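Local coordinates for acyl-CoA dehydrogenase (Thermus thermophilus, PDB 2Z1Q), which probably oxidises saturated acyl-CoA thioesters to their 2,3-dehydro products, using bound FAD as the cofactor, at residues B[33-36]-B[37-41]; B[51-55]-B[56-60]. One frame throughout, in Å; residues are numbered along the deposited sequence.

Interactions 1 and 2 belong to one helix, 30-54, in the N-terminal domain of the acyl-CoA dehydrogenase family. Interaction 1 (33-36 with 37-41) is a regular run of about two and a half turns near the start of that helix, and interaction 2 (51-55 with 56-60) is the turn by which the chain leaves it. Their centres lie 24 Å apart and their nearest atoms about 12 Å, so the two do not touch. Interaction 1 is away from the flavin site. Interaction 2 comes closer: the side chain of Leu-59 is about 11 Å from a bound FAD and about 10 Å from the side chain of Ser-183, an FAD-binding residue.

Interaction 1: B[33-36]-B[37-41]; sequences KEIA and RTTRT
Ile-35 O is gripped twice by the same residue: Thr-39 N reaches it at 2.9 Å, the normal helical bond, and Thr-39 OG1 donates to it at 3.2 Å from above the carbonyl plane. The hydroxyl can do this because OG1 lies beside its own backbone N (chi1 -62°), which turns it back toward the preceding turn. Thr-41 repeats the scheme two residues on, where its N and OG1 come to Arg-37 O from opposite faces of the carbonyl plane. The hydroxyl of Thr-38 makes only a weak bond, OG1 standing 3.4 Å from Glu-34 O, though its N bonds there normally. On the exposed side Glu-34 OE1 forms a salt bridge with Arg-37 NH2 at 2.9 Å. The carboxylate oxygen meets the guanidinium at its edge, and the two planes are only 14° apart. Bending at chi3 (-61°) folds the arginine back along the helix, which also lays one guanidinium face over Lys-33 O. Arg-37 CA lies over one face of the Arg-40 guanidinium, offset toward its rim. Helix 90-99 packs on another side of helix 30-54: Ile-35 touches Ile-92 and Val-96, while Thr-39 and Arg-40 meet Glu-99.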
loop_
_atom_site.group_PDB
_atom_site.type_symbol
_atom_site.label_atom_id
_atom_site.label_comp_id
_atom_site.label_asym_id
_atom_site.label_seq_id
_atom_site.Cartn_x
_atom_site.Cartn_y
_atom_site.Cartn_z
ATOM N N LYS B 33 13.677 -14.128 26.851
ATOM C CA LYS B 33 13.993 -15.060 25.780
ATOM C C LYS B 33 13.237 -16.366 25.962
ATOM O O LYS B 33 13.062 -17.130 25.011
ATOM C CB LYS B 33 15.498 -15.309 25.743
ATOM C CG LYS B 33 16.289 -14.029 25.535
ATOM C CD LYS B 33 17.752 -14.156 25.932
ATOM C CE LYS B 33 18.534 -15.068 25.006
ATOM N NZ LYS B 33 19.982 -15.069 25.375
ATOM N N GLU B 34 12.782 -16.604 27.187
ATOM C CA GLU B 34 12.043 -17.811 27.524
ATOM C C GLU B 34 10.602 -17.727 27.036
ATOM O O GLU B 34 10.149 -18.549 26.237
ATOM C CB GLU B 34 12.041 -18.024 29.041
ATOM C CG GLU B 34 12.726 -19.291 29.508
ATOM C CD GLU B 34 12.207 -20.524 28.796
ATOM O OE1 GLU B 34 12.562 -20.714 27.612
ATOM O OE2 GLU B 34 11.446 -21.297 29.418
ATOM N N ILE B 35 9.877 -16.731 27.527
ATOM C CA ILE B 35 8.491 -16.574 27.132
ATOM C C ILE B 35 8.368 -16.421 25.618
ATOM O O ILE B 35 7.430 -16.938 25.008
ATOM C CB ILE B 35 7.849 -15.376 27.848
ATOM C CG1 ILE B 35 8.014 -15.549 29.365
ATOM C CG2 ILE B 35 6.380 -15.286 27.484
ATOM C CD1 ILE B 35 7.201 -14.585 30.212
ATOM N N ALA B 36 9.327 -15.732 25.007
ATOM C CA ALA B 36 9.313 -15.546 23.563
ATOM C C ALA B 36 9.297 -16.908 22.880
ATOM O O ALA B 36 8.557 -17.130 21.921
ATOM C CB ALA B 36 10.533 -14.752 23.118
ATOM N N ARG B 37 10.117 -17.821 23.383
ATOM C CA ARG B 37 10.197 -19.155 22.812
ATOM C C ARG B 37 8.866 -19.901 23.006
ATOM O O ARG B 37 8.406 -20.610 22.111
ATOM C CB ARG B 37 11.356 -19.914 23.453
ATOM C CG ARG B 37 11.809 -21.136 22.688
ATOM C CD ARG B 37 13.150 -21.657 23.198
ATOM N NE ARG B 37 14.231 -20.676 23.067
ATOM C CZ ARG B 37 14.693 -19.927 24.065
ATOM N NH1 ARG B 37 15.680 -19.064 23.844
ATOM N NH2 ARG B 37 14.176 -20.036 25.282
ATOM N N THR B 38 8.252 -19.713 24.172
ATOM C CA THR B 38 6.969 -20.344 24.491
ATOM C C THR B 38 5.925 -19.889 23.475
ATOM O O THR B 38 5.176 -20.695 22.923
ATOM C CB THR B 38 6.484 -19.944 25.911
ATOM O OG1 THR B 38 7.400 -20.451 26.890
ATOM C CG2 THR B 38 5.098 -20.507 26.185
ATOM N N THR B 39 5.888 -18.584 23.237
ATOM C CA THR B 39 4.954 -18.003 22.285
ATOM C C THR B 39 5.197 -18.570 20.892
ATOM O O THR B 39 4.255 -18.976 20.208
ATOM C CB THR B 39 5.082 -16.467 22.273
ATOM O OG1 THR B 39 4.739 -15.956 23.571
ATOM C CG2 THR B 39 4.163 -15.855 21.236
ATOM N N ARG B 40 6.456 -18.613 20.469
ATOM C CA ARG B 40 6.786 -19.157 19.157
ATOM C C ARG B 40 6.284 -20.598 19.028
ATOM O O ARG B 40 5.814 -21.005 17.958
ATOM C CB ARG B 40 8.297 -19.104 18.916
ATOM C CG ARG B 40 8.802 -17.787 18.305
ATOM C CD ARG B 40 10.329 -17.759 18.157
ATOM N NE ARG B 40 11.007 -17.239 19.349
ATOM C CZ ARG B 40 12.059 -17.816 19.928
ATOM N NH1 ARG B 40 12.562 -18.942 19.432
ATOM N NH2 ARG B 40 12.613 -17.272 21.006
ATOM N N THR B 41 6.372 -21.358 20.117
ATOM C CA THR B 41 5.929 -22.747 20.110
ATOM C C THR B 41 4.403 -22.799 20.032
ATOM O O THR B 41 3.832 -23.557 19.250
ATOM C CB THR B 41 6.403 -23.487 21.377
ATOM O OG1 THR B 41 7.821 -23.340 21.508
ATOM C CG2 THR B 41 6.065 -24.970 21.291
#

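Interaction 2: B[51-55]-B[56-60]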
loop_
_atom_site.group_PDB
_atom_site.type_symbol
_atom_site.label_atom_id
_atom_site.label_comp_id
_atom_site.label_asym_id
_atom_site.label_seq_id
_atom_site.Cartn_x
_atom_site.Cartn_y
_atom_site.Cartn_z
ATOM N N LEU B 51 -5.509 -21.733 11.904
ATOM C CA LEU B 51 -5.709 -20.474 11.197
ATOM C C LEU B 51 -6.675 -20.532 10.010
ATOM O O LEU B 51 -7.558 -19.685 9.878
ATOM C CB LEU B 51 -4.360 -19.937 10.718
ATOM C CG LEU B 51 -4.373 -18.545 10.089
ATOM C CD1 LEU B 51 -5.140 -17.557 10.979
ATOM C CD2 LEU B 51 -2.932 -18.103 9.882
ATOM N N GLU B 52 -6.490 -21.527 9.147
ATOM C CA GLU B 52 -7.327 -21.690 7.963
ATOM C C GLU B 52 -8.799 -21.860 8.334
ATOM O O GLU B 52 -9.665 -21.204 7.762
ATOM C CB GLU B 52 -6.848 -22.898 7.144
ATOM C CG GLU B 52 -6.965 -22.737 5.633
ATOM C CD GLU B 52 -6.076 -21.624 5.078
ATOM O OE1 GLU B 52 -4.859 -21.627 5.364
ATOM O OE2 GLU B 52 -6.596 -20.745 4.349
ATOM N N ARG B 53 -9.081 -22.741 9.289
ATOM C CA ARG B 53 -10.460 -22.972 9.707
ATOM C C ARG B 53 -11.067 -21.721 10.332
ATOM O O ARG B 53 -12.236 -21.423 10.113
ATOM C CB ARG B 53 -10.545 -24.135 10.705
ATOM C CG ARG B 53 -10.356 -25.522 10.104
ATOM C CD ARG B 53 -10.158 -26.588 11.192
ATOM N NE ARG B 53 -11.303 -26.764 12.091
ATOM C CZ ARG B 53 -11.271 -27.532 13.179
ATOM N NH1 ARG B 53 -12.346 -27.656 13.954
ATOM N NH2 ARG B 53 -10.155 -28.167 13.505
ATOM N N MET B 54 -10.275 -20.986 11.104
ATOM C CA MET B 54 -10.776 -19.771 11.738
ATOM C C MET B 54 -11.028 -18.667 10.715
ATOM O O MET B 54 -11.912 -17.835 10.892
ATOM C CB MET B 54 -9.802 -19.284 12.800
ATOM C CG MET B 54 -9.794 -20.145 14.039
ATOM S SD MET B 54 -8.673 -19.521 15.282
ATOM C CE MET B 54 -7.169 -20.081 14.593
ATOM N N GLU B 55 -10.244 -18.671 9.643
ATOM C CA GLU B 55 -10.367 -17.662 8.602
ATOM C C GLU B 55 -11.555 -18.022 7.696
ATOM O O GLU B 55 -11.923 -17.284 6.779
ATOM C CB GLU B 55 -9.063 -17.616 7.806
ATOM C CG GLU B 55 -8.854 -16.329 7.030
ATOM C CD GLU B 55 -7.934 -15.316 7.708
ATOM O OE1 GLU B 55 -7.986 -15.132 8.946
ATOM O OE2 GLU B 55 -7.157 -14.677 6.977
ATOM N N HIS B 56 -12.167 -19.164 7.987
ATOM C CA HIS B 56 -13.287 -19.633 7.197
ATOM C C HIS B 56 -14.534 -19.906 8.003
ATOM O O HIS B 56 -15.299 -20.830 7.696
ATOM C CB HIS B 56 -12.882 -20.874 6.433
ATOM C CG HIS B 56 -11.944 -20.591 5.310
ATOM N ND1 HIS B 56 -12.275 -20.828 3.993
ATOM C CD2 HIS B 56 -10.694 -20.066 5.301
ATOM C CE1 HIS B 56 -11.267 -20.467 3.220
ATOM N NE2 HIS B 56 -10.296 -20.002 3.988
ATOM N N GLY B 57 -14.728 -19.108 9.047
ATOM C CA GLY B 57 -15.921 -19.277 9.842
ATOM C C GLY B 57 -15.792 -19.687 11.288
ATOM O O GLY B 57 -16.354 -18.998 12.152
ATOM N N GLU B 58 -15.073 -20.780 11.564
ATOM C CA GLU B 58 -14.924 -21.292 12.925
ATOM C C GLU B 58 -14.215 -20.372 13.903
ATOM O O GLU B 58 -13.193 -20.729 14.492
ATOM C CB GLU B 58 -14.236 -22.655 12.893
ATOM C CG GLU B 58 -15.158 -23.806 12.516
ATOM C CD GLU B 58 -14.431 -25.112 12.293
ATOM O OE1 GLU B 58 -13.668 -25.207 11.310
ATOM O OE2 GLU B 58 -14.620 -26.042 13.110
ATOM N N LEU B 59 -14.778 -19.186 14.093
ATOM C CA LEU B 59 -14.209 -18.206 14.997
ATOM C C LEU B 59 -14.256 -18.657 16.449
ATOM O O LEU B 59 -13.524 -18.125 17.283
ATOM C CB LEU B 59 -14.943 -16.866 14.874
ATOM C CG LEU B 59 -14.819 -16.179 13.517
ATOM C CD1 LEU B 59 -15.670 -14.911 13.503
ATOM C CD2 LEU B 59 -13.346 -15.872 13.249
ATOM N N GLU B 60 -15.115 -19.629 16.750
ATOM C CA GLU B 60 -15.229 -20.104 18.122
ATOM C C GLU B 60 -13.959 -20.831 18.574
ATOM O O GLU B 60 -13.769 -21.086 19.766
ATOM C CB GLU B 60 -16.455 -21.007 18.287
ATOM C CG GLU B 60 -16.397 -22.328 17.531
ATOM C CD GLU B 60 -16.808 -22.208 16.079
ATOM O OE1 GLU B 60 -17.115 -23.256 15.470
ATOM O OE2 GLU B 60 -16.825 -21.081 15.541
HETATM O O HOH W 1 -13.814 -23.460 8.970
#
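Arg-53 and Glu-58 clasp each other across the end of the helix, the guanidinium side-on to the carboxylate. NE of Arg-53 donates to Glu-58 OE1 at 2.9 Å and its NH1 to Glu-58 OE2 at 2.9 Å, both nearly straight. Each oxygen lies in the guanidinium plane, but the carboxylate is turned 38° against it, so the nitrogens approach from out of the carboxylate plane. The bend of Arg-53 at chi3 (63°) presents this NE edge, while Glu-58 runs extended beyond CG to meet it. Two bonds fix the rotation of both groups, and a water sits 2.8 Å from Arg-53 O and 2.9 Å from Glu-58 OE1. The Arg-53 carbonyl also accepts from His-56 N at 3.1 Å and, weakly, from Glu-58 N. Glu-52 and His-56 lie side by side and point the same way, carboxylate and ring planes 58° apart, with Glu-52 OE2 3.8 Å from His-56 NE2. Met-54 CG packs against Glu-58 O, and Leu-59 CD2 against Met-54 O. Gly-57 has a positive phi, at which a CB would run into the carbonyl O of His-56, so the backbone itself demands glycine. The whole is the exit from helix 30-54, through this glycine and an inverse gamma turn centred on Glu-58, and it leads toward helix 62-71 within the N-terminal domain of the acyl-CoA dehydrogenase family.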